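Local structure of N-alpha-acetyltransferase 35, NatC auxiliary subunit (6YGA) at residues Y364-P376 / S432-L444. The protein serves as the auxiliary subunit of the yeast NatC N-terminal acetyltransferase, which acetylates the N-terminal methionine of the L-A virus Gag protein. Residues are numbered along the deposited sequence; the frame is centred on the assembly and turned at random.
With EDO (1,2-ethanediol), chain C.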
ATOM      1  N   TYR B 364     -10.705 -15.388  21.785  1.00 40.58           N
ATOM      2  CA  TYR B 364      -9.318 -15.832  21.879  1.00 38.77           C
ATOM      3  C   TYR B 364      -9.226 -17.225  22.487  1.00 40.30           C
ATOM      4  O   TYR B 364      -8.487 -18.082  21.988  1.00 42.11           O
ATOM      5  CB  TYR B 364      -8.502 -14.833  22.699  1.00 37.82           C
ATOM      6  CG  TYR B 364      -7.176 -15.375  23.189  1.00 38.58           C
ATOM      7  CD1 TYR B 364      -6.064 -15.395  22.360  1.00 38.11           C
ATOM      8  CD2 TYR B 364      -7.038 -15.858  24.486  1.00 39.29           C
ATOM      9  CE1 TYR B 364      -4.854 -15.888  22.804  1.00 38.11           C
ATOM     10  CE2 TYR B 364      -5.829 -16.353  24.939  1.00 40.91           C
ATOM     11  CZ  TYR B 364      -4.740 -16.365  24.094  1.00 40.80           C
ATOM     12  OH  TYR B 364      -3.532 -16.855  24.538  1.00 41.97           O
ATOM     13  N   LEU B 365      -9.968 -17.469  23.570  1.00 41.42           N
ATOM     14  CA  LEU B 365      -9.915 -18.775  24.219  1.00 42.45           C
ATOM     15  C   LEU B 365     -10.443 -19.879  23.311  1.00 43.99           C
ATOM     16  O   LEU B 365     -10.048 -21.041  23.456  1.00 45.41           O
ATOM     17  CB  LEU B 365     -10.694 -18.736  25.532  1.00 45.38           C
ATOM     18  CG  LEU B 365     -10.102 -17.838  26.620  1.00 47.87           C
ATOM     19  CD1 LEU B 365     -11.024 -17.805  27.823  1.00 50.18           C
ATOM     20  CD2 LEU B 365      -8.715 -18.321  27.021  1.00 49.10           C
ATOM     21  N   LEU B 366     -11.328 -19.539  22.368  1.00 43.27           N
ATOM     22  CA  LEU B 366     -11.785 -20.531  21.399  1.00 44.12           C
ATOM     23  C   LEU B 366     -10.644 -20.985  20.499  1.00 42.84           C
ATOM     24  O   LEU B 366     -10.546 -22.170  20.161  1.00 44.05           O
ATOM     25  CB  LEU B 366     -12.933 -19.968  20.565  1.00 46.71           C
ATOM     26  CG  LEU B 366     -14.348 -20.211  21.090  1.00 51.34           C
ATOM     27  CD1 LEU B 366     -15.351 -19.426  20.266  1.00 51.58           C
ATOM     28  CD2 LEU B 366     -14.677 -21.699  21.061  1.00 53.07           C
ATOM     29  N   HIS B 367      -9.773 -20.056  20.094  1.00 40.04           N
ATOM     30  CA  HIS B 367      -8.625 -20.437  19.280  1.00 39.24           C
ATOM     31  C   HIS B 367      -7.701 -21.373  20.045  1.00 39.54           C
ATOM     32  O   HIS B 367      -7.239 -22.383  19.503  1.00 39.56           O
ATOM     33  CB  HIS B 367      -7.861 -19.196  18.817  1.00 37.57           C
ATOM     34  CG  HIS B 367      -8.585 -18.390  17.786  1.00 37.30           C
ATOM     35  ND1 HIS B 367      -9.719 -17.662  18.074  1.00 38.17           N
ATOM     36  CD2 HIS B 367      -8.340 -18.199  16.468  1.00 36.14           C
ATOM     37  CE1 HIS B 367     -10.140 -17.056  16.979  1.00 37.69           C
ATOM     38  NE2 HIS B 367      -9.322 -17.367  15.990  1.00 36.39           N
ATOM     39  N   VAL B 368      -7.425 -21.055  21.312  1.00 38.16           N
ATOM     40  CA  VAL B 368      -6.560 -21.907  22.122  1.00 38.58           C
ATOM     41  C   VAL B 368      -7.196 -23.274  22.323  1.00 38.74           C
ATOM     42  O   VAL B 368      -6.517 -24.306  22.264  1.00 40.07           O
ATOM     43  CB  VAL B 368      -6.251 -21.227  23.469  1.00 36.96           C
ATOM     44  CG1 VAL B 368      -5.386 -22.130  24.335  1.00 33.78           C
ATOM     45  CG2 VAL B 368      -5.575 -19.883  23.242  1.00 33.30           C
ATOM     46  N   LYS B 369      -8.511 -23.303  22.550  1.00 40.69           N
ATOM     47  CA  LYS B 369      -9.197 -24.564  22.809  1.00 42.64           C
ATOM     48  C   LYS B 369      -9.171 -25.478  21.591  1.00 43.31           C
ATOM     49  O   LYS B 369      -8.936 -26.683  21.720  1.00 46.11           O
ATOM     50  CB  LYS B 369     -10.636 -24.293  23.245  1.00 44.47           C
ATOM     51  CG  LYS B 369     -11.531 -25.518  23.268  1.00 47.64           C
ATOM     52  CD  LYS B 369     -12.758 -25.262  24.125  1.00 53.46           C
ATOM     53  CE  LYS B 369     -13.959 -26.052  23.638  1.00 60.09           C
ATOM     54  NZ  LYS B 369     -14.469 -25.538  22.335  1.00 62.92           N
ATOM     55  N   GLU B 370      -9.412 -24.932  20.400  1.00 41.80           N
ATOM     56  CA  GLU B 370      -9.438 -25.784  19.216  1.00 43.29           C
ATOM     57  C   GLU B 370      -8.042 -26.264  18.838  1.00 40.95           C
ATOM     58  O   GLU B 370      -7.904 -27.318  18.209  1.00 38.69           O
ATOM     59  CB  GLU B 370     -10.107 -25.050  18.048  1.00 45.66           C
ATOM     60  CG  GLU B 370     -11.580 -24.726  18.304  1.00 53.31           C
ATOM     61  CD  GLU B 370     -12.225 -23.916  17.185  1.00 59.05           C
ATOM     62  OE1 GLU B 370     -11.812 -24.064  16.020  1.00 59.78           O
ATOM     63  OE2 GLU B 370     -13.148 -23.122  17.474  1.00 61.59           O
ATOM     64  N   PHE B 371      -7.002 -25.520  19.217  1.00 41.44           N
ATOM     65  CA  PHE B 371      -5.631 -25.924  18.930  1.00 42.43           C
ATOM     66  C   PHE B 371      -5.060 -26.870  19.978  1.00 43.78           C
ATOM     67  O   PHE B 371      -4.248 -27.740  19.642  1.00 43.34           O
ATOM     68  CB  PHE B 371      -4.734 -24.689  18.808  1.00 43.06           C
ATOM     69  CG  PHE B 371      -3.290 -25.015  18.542  1.00 44.05           C
ATOM     70  CD1 PHE B 371      -2.849 -25.261  17.251  1.00 42.05           C
ATOM     71  CD2 PHE B 371      -2.372 -25.069  19.581  1.00 42.55           C
ATOM     72  CE1 PHE B 371      -1.517 -25.560  16.998  1.00 42.81           C
ATOM     73  CE2 PHE B 371      -1.039 -25.370  19.340  1.00 41.75           C
ATOM     74  CZ  PHE B 371      -0.609 -25.616  18.045  1.00 43.79           C
ATOM     75  N   SER B 372      -5.466 -26.727  21.241  1.00 45.70           N
ATOM     76  CA  SER B 372      -4.911 -27.535  22.316  1.00 48.89           C
ATOM     77  C   SER B 372      -5.887 -28.543  22.903  1.00 52.39           C
ATOM     78  O   SER B 372      -5.447 -29.458  23.605  1.00 49.20           O
ATOM     79  CB  SER B 372      -4.401 -26.638  23.451  1.00 46.75           C
ATOM     80  OG  SER B 372      -5.481 -26.050  24.149  1.00 44.85           O
ATOM     81  N   ALA B 373      -7.189 -28.395  22.641  1.00 57.40           N
ATOM     82  CA  ALA B 373      -8.212 -29.316  23.142  1.00 63.51           C
ATOM     83  C   ALA B 373      -8.221 -29.368  24.668  1.00 72.67           C
ATOM     84  O   ALA B 373      -8.391 -30.430  25.268  1.00 75.00           O
ATOM     85  CB  ALA B 373      -8.038 -30.717  22.552  1.00 61.43           C
ATOM     86  N   GLN B 374      -8.050 -28.211  25.307  1.00 80.36           N
ATOM     87  CA  GLN B 374      -8.013 -28.135  26.761  1.00 88.29           C
ATOM     88  C   GLN B 374      -8.852 -26.966  27.250  1.00 91.07           C
ATOM     89  O   GLN B 374      -8.694 -25.836  26.775  1.00 89.31           O
ATOM     90  CB  GLN B 374      -6.577 -28.010  27.272  1.00 90.51           C
ATOM     91  CG  GLN B 374      -5.929 -29.350  27.576  1.00 92.72           C
ATOM     92  CD  GLN B 374      -4.452 -29.235  27.883  1.00 92.91           C
ATOM     93  OE1 GLN B 374      -3.812 -28.239  27.547  1.00 92.52           O
ATOM     94  NE2 GLN B 374      -3.901 -30.259  28.524  1.00 94.69           N
ATOM     95  N   THR B 375      -9.739 -27.248  28.201  1.00 96.76           N
ATOM     96  CA  THR B 375     -10.560 -26.212  28.801  1.00102.29           C
ATOM     97  C   THR B 375      -9.691 -25.299  29.662  1.00107.22           C
ATOM     98  O   THR B 375      -8.688 -25.741  30.227  1.00109.72           O
ATOM     99  CB  THR B 375     -11.660 -26.830  29.661  1.00105.08           C
ATOM    100  OG1 THR B 375     -11.069 -27.537  30.759  1.00107.97           O
ATOM    101  CG2 THR B 375     -12.495 -27.792  28.835  1.00104.88           C
ATOM    102  N   PRO B 376     -10.052 -24.016  29.771  1.00109.98           N
ATOM    103  CA  PRO B 376      -9.283 -23.120  30.653  1.00111.24           C
ATOM    104  C   PRO B 376      -9.254 -23.585  32.102  1.00115.02           C
ATOM    105  O   PRO B 376      -8.205 -23.497  32.753  1.00118.75           O
ATOM    106  CB  PRO B 376     -10.005 -21.774  30.491  1.00111.55           C
ATOM    107  CG  PRO B 376     -10.687 -21.869  29.159  1.00110.79           C
ATOM    108  CD  PRO B 376     -11.094 -23.301  29.013  1.00110.78           C
ATOM    109  N   SER B 432       2.740 -20.687  32.068  1.00 61.31           N
ATOM    110  CA  SER B 432       1.438 -20.982  31.465  1.00 60.31           C
ATOM    111  C   SER B 432       1.714 -21.583  30.091  1.00 57.13           C
ATOM    112  O   SER B 432       1.763 -20.880  29.081  1.00 54.65           O
ATOM    113  CB  SER B 432       0.570 -19.730  31.378  1.00 61.87           C
ATOM    114  OG  SER B 432      -0.747 -20.058  30.972  1.00 64.63           O
ATOM    115  N   GLN B 433       1.889 -22.907  30.056  1.00 55.39           N
ATOM    116  CA  GLN B 433       2.435 -23.573  28.878  1.00 52.26           C
ATOM    117  C   GLN B 433       1.415 -23.780  27.764  1.00 50.21           C
ATOM    118  O   GLN B 433       1.809 -23.899  26.599  1.00 49.64           O
ATOM    119  CB  GLN B 433       3.047 -24.916  29.285  1.00 50.32           C
ATOM    120  CG  GLN B 433       4.279 -24.773  30.176  1.00 53.03           C
ATOM    121  CD  GLN B 433       5.340 -23.866  29.568  1.00 54.48           C
ATOM    122  OE1 GLN B 433       5.721 -24.023  28.408  1.00 57.49           O
ATOM    123  NE2 GLN B 433       5.817 -22.909  30.350  1.00 46.89           N
ATOM    124  N   VAL B 434       0.122 -23.821  28.079  1.00 47.80           N
ATOM    125  CA  VAL B 434      -0.885 -23.950  27.029  1.00 43.46           C
ATOM    126  C   VAL B 434      -0.933 -22.685  26.178  1.00 41.13           C
ATOM    127  O   VAL B 434      -0.864 -22.744  24.945  1.00 38.37           O
ATOM    128  CB  VAL B 434      -2.261 -24.276  27.637  1.00 44.25           C
ATOM    129  CG1 VAL B 434      -3.325 -24.365  26.551  1.00 40.87           C
ATOM    130  CG2 VAL B 434      -2.196 -25.577  28.429  1.00 45.81           C
ATOM    131  N   TYR B 435      -1.035 -21.520  26.823  1.00 41.49           N
ATOM    132  CA  TYR B 435      -1.040 -20.269  26.069  1.00 41.22           C
ATOM    133  C   TYR B 435       0.321 -19.998  25.440  1.00 43.55           C
ATOM    134  O   TYR B 435       0.400 -19.471  24.326  1.00 44.57           O
ATOM    135  CB  TYR B 435      -1.462 -19.104  26.964  1.00 40.48           C
ATOM    136  CG  TYR B 435      -2.828 -19.284  27.582  1.00 42.36           C
ATOM    137  CD1 TYR B 435      -3.966 -19.342  26.788  1.00 42.65           C
ATOM    138  CD2 TYR B 435      -2.981 -19.401  28.956  1.00 45.29           C
ATOM    139  CE1 TYR B 435      -5.217 -19.513  27.346  1.00 44.37           C
ATOM    140  CE2 TYR B 435      -4.228 -19.571  29.525  1.00 46.93           C
ATOM    141  CZ  TYR B 435      -5.343 -19.626  28.713  1.00 47.70           C
ATOM    142  OH  TYR B 435      -6.592 -19.793  29.265  1.00 53.49           O
ATOM    143  N   CYS B 436       1.403 -20.354  26.140  1.00 45.51           N
ATOM    144  CA  CYS B 436       2.734 -20.267  25.546  1.00 48.07           C
ATOM    145  C   CYS B 436       2.820 -21.105  24.274  1.00 47.49           C
ATOM    146  O   CYS B 436       3.397 -20.669  23.271  1.00 47.14           O
ATOM    147  CB  CYS B 436       3.788 -20.707  26.566  1.00 52.00           C
ATOM    148  SG  CYS B 436       5.498 -20.722  25.977  1.00 57.68           S
ATOM    149  N   SER B 437       2.221 -22.299  24.286  1.00 45.45           N
ATOM    150  CA  SER B 437       2.248 -23.161  23.107  1.00 44.82           C
ATOM    151  C   SER B 437       1.498 -22.526  21.939  1.00 42.07           C
ATOM    152  O   SER B 437       2.004 -22.487  20.812  1.00 40.34           O
ATOM    153  CB  SER B 437       1.667 -24.533  23.452  1.00 48.37           C
ATOM    154  OG  SER B 437       1.290 -25.252  22.291  1.00 53.62           O
ATOM    155  N   TRP B 438       0.289 -22.017  22.190  1.00 39.24           N
ATOM    156  CA  TRP B 438      -0.493 -21.412  21.114  1.00 37.92           C
ATOM    157  C   TRP B 438       0.170 -20.142  20.592  1.00 36.91           C
ATOM    158  O   TRP B 438       0.162 -19.884  19.382  1.00 36.54           O
ATOM    159  CB  TRP B 438      -1.913 -21.111  21.592  1.00 37.84           C
ATOM    160  CG  TRP B 438      -2.773 -20.488  20.532  1.00 40.03           C
ATOM    161  CD1 TRP B 438      -3.562 -21.140  19.629  1.00 41.66           C
ATOM    162  CD2 TRP B 438      -2.929 -19.088  20.261  1.00 39.40           C
ATOM    163  NE1 TRP B 438      -4.201 -20.235  18.816  1.00 41.02           N
ATOM    164  CE2 TRP B 438      -3.828 -18.968  19.183  1.00 41.50           C
ATOM    165  CE3 TRP B 438      -2.394 -17.926  20.825  1.00 40.03           C
ATOM    166  CZ2 TRP B 438      -4.206 -17.733  18.659  1.00 41.88           C
ATOM    167  CZ3 TRP B 438      -2.770 -16.701  20.302  1.00 39.86           C
ATOM    168  CH2 TRP B 438      -3.667 -16.614  19.231  1.00 40.26           C
ATOM    169  N   THR B 439       0.735 -19.329  21.489  1.00 36.40           N
ATOM    170  CA  THR B 439       1.469 -18.145  21.056  1.00 35.59           C
ATOM    171  C   THR B 439       2.647 -18.527  20.171  1.00 34.72           C
ATOM    172  O   THR B 439       2.921 -17.861  19.166  1.00 32.53           O
ATOM    173  CB  THR B 439       1.952 -17.349  22.271  1.00 35.44           C
ATOM    174  OG1 THR B 439       0.849 -17.104  23.153  1.00 35.79           O
ATOM    175  CG2 THR B 439       2.545 -16.015  21.833  1.00 35.82           C
ATOM    176  N   TYR B 440       3.354 -19.604  20.524  1.00 36.59           N
ATOM    177  CA  TYR B 440       4.485 -20.039  19.713  1.00 35.01           C
ATOM    178  C   TYR B 440       4.031 -20.450  18.319  1.00 34.50           C
ATOM    179  O   TYR B 440       4.685 -20.119  17.323  1.00 33.43           O
ATOM    180  CB  TYR B 440       5.218 -21.186  20.407  1.00 33.54           C
ATOM    181  CG  TYR B 440       6.441 -21.670  19.665  1.00 33.92           C
ATOM    182  CD1 TYR B 440       7.537 -20.837  19.471  1.00 33.34           C
ATOM    183  CD2 TYR B 440       6.505 -22.966  19.173  1.00 32.00           C
ATOM    184  CE1 TYR B 440       8.659 -21.280  18.799  1.00 33.29           C
ATOM    185  CE2 TYR B 440       7.620 -23.418  18.501  1.00 32.92           C
ATOM    186  CZ  TYR B 440       8.695 -22.573  18.316  1.00 35.18           C
ATOM    187  OH  TYR B 440       9.807 -23.026  17.645  1.00 37.21           O
ATOM    188  N   PHE B 441       2.902 -21.158  18.229  1.00 35.20           N
ATOM    189  CA  PHE B 441       2.381 -21.555  16.925  1.00 36.82           C
ATOM    190  C   PHE B 441       2.081 -20.341  16.053  1.00 38.71           C
ATOM    191  O   PHE B 441       2.409 -20.330  14.862  1.00 39.90           O
ATOM    192  CB  PHE B 441       1.122 -22.404  17.089  1.00 36.63           C
ATOM    193  CG  PHE B 441       0.324 -22.533  15.827  1.00 39.56           C
ATOM    194  CD1 PHE B 441       0.724 -23.403  14.824  1.00 40.78           C
ATOM    195  CD2 PHE B 441      -0.818 -21.772  15.635  1.00 39.64           C
ATOM    196  CE1 PHE B 441      -0.004 -23.515  13.657  1.00 41.83           C
ATOM    197  CE2 PHE B 441      -1.549 -21.880  14.470  1.00 41.30           C
ATOM    198  CZ  PHE B 441      -1.143 -22.752  13.479  1.00 42.67           C
HETATM  199  N   MSE B 442       1.450 -19.320  16.624  1.00 36.64           N
HETATM  200  CA  MSE B 442       1.109 -18.119  15.874  1.00 37.07           C
HETATM  201  C   MSE B 442       2.349 -17.329  15.468  1.00 37.64           C
HETATM  202  O   MSE B 442       2.431 -16.830  14.346  1.00 37.01           O
HETATM  203  CB  MSE B 442       0.169 -17.235  16.688  1.00 38.51           C
HETATM  204  CG  MSE B 442      -1.181 -17.872  16.942  1.00 41.36           C
HETATM  205 SE   MSE B 442      -2.224 -18.043  15.304  0.57 43.97          SE
HETATM  206  CE  MSE B 442      -2.506 -16.145  14.971  1.00 40.92           C
ATOM    207  N   LYS B 443       3.313 -17.212  16.382  1.00 37.75           N
ATOM    208  CA  LYS B 443       4.536 -16.483  16.063  1.00 35.93           C
ATOM    209  C   LYS B 443       5.308 -17.167  14.941  1.00 36.90           C
ATOM    210  O   LYS B 443       5.716 -16.522  13.969  1.00 36.13           O
ATOM    211  CB  LYS B 443       5.415 -16.349  17.306  1.00 35.60           C
ATOM    212  CG  LYS B 443       6.639 -15.477  17.089  1.00 35.25           C
ATOM    213  CD  LYS B 443       7.565 -15.522  18.283  1.00 36.97           C
ATOM    214  CE  LYS B 443       8.241 -16.876  18.398  1.00 38.43           C
ATOM    215  NZ  LYS B 443       9.103 -16.950  19.608  1.00 38.66           N
ATOM    216  N   LEU B 444       5.507 -18.483  15.055  1.00 38.72           N
ATOM    217  CA  LEU B 444       6.315 -19.198  14.071  1.00 37.43           C
ATOM    218  C   LEU B 444       5.606 -19.275  12.721  1.00 36.73           C
ATOM    219  O   LEU B 444       6.252 -19.181  11.670  1.00 34.13           O
ATOM    220  CB  LEU B 444       6.657 -20.591  14.597  1.00 35.90           C
ATOM    221  CG  LEU B 444       7.696 -21.381  13.801  1.00 36.88           C
ATOM    222  CD1 LEU B 444       8.873 -20.492  13.428  1.00 37.16           C
ATOM    223  CD2 LEU B 444       8.170 -22.584  14.601  1.00 36.12           C
TER
HETATM  224  C1  EDO C 825      -6.951 -21.646  15.808  1.00 55.84           C
HETATM  225  O1  EDO C 825      -6.395 -22.650  16.664  1.00 54.19           O
HETATM  226  C2  EDO C 825      -5.837 -20.765  15.253  1.00 56.83           C
HETATM  227  O2  EDO C 825      -5.148 -20.115  16.328  1.00 57.82           O
HETATM  228  O   HOH W   1      -1.466 -15.591  23.050  1.00 46.01           O
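Trp-438 is a knob from helix 433-444 that fits the hole between Tyr-364, His-367, Val-368 and Phe-371 on helix 364-372; a broad, flat side chain suits a hole walled by rings and a branched aliphatic. Tyr-364 directs its edge at the face of the six-membered ring in a T-shaped pair, CE1 coming 3.4 Å from Trp-438 CZ3, while the indole turns its own edge to the face of Phe-371 in an offset edge-to-face pair. Phe-371 also forms an offset stack with Phe-441, planes at 30°, and Phe-482 of helix 465-506 packs on both phenylalanines.

Within the TPR-like helical region of the subunit, the axes of 364-372 and 433-444 cross at 91° and approach to 10.1 Å. Val-368, branched at CB, fits between rings here: CG2 makes a CH-pi contact over one face of the indole five-membered ring and reaches the edge of Tyr-435, while CG1 meets Val-434 CG1 at 3.8 Å. Met-442 CG, from the tryptophan's own helix, lies over the other indole face. Leu-365 CD2 meets Tyr-435 CE1 at 3.7 Å.

No direct hydrogen bond joins the helices. Tyrosine suits position 364 because its ring packs inside while Tyr-364 OH reaches a water, 2.8 Å away, that donates to Thr-439 OG1. In this crystal an ethanediol, probably from crystallisation, occupies the indole N-H through a bent bond (Trp-438 NE1 to O2 2.7 Å, 141°) and donates through O1 to His-367 O.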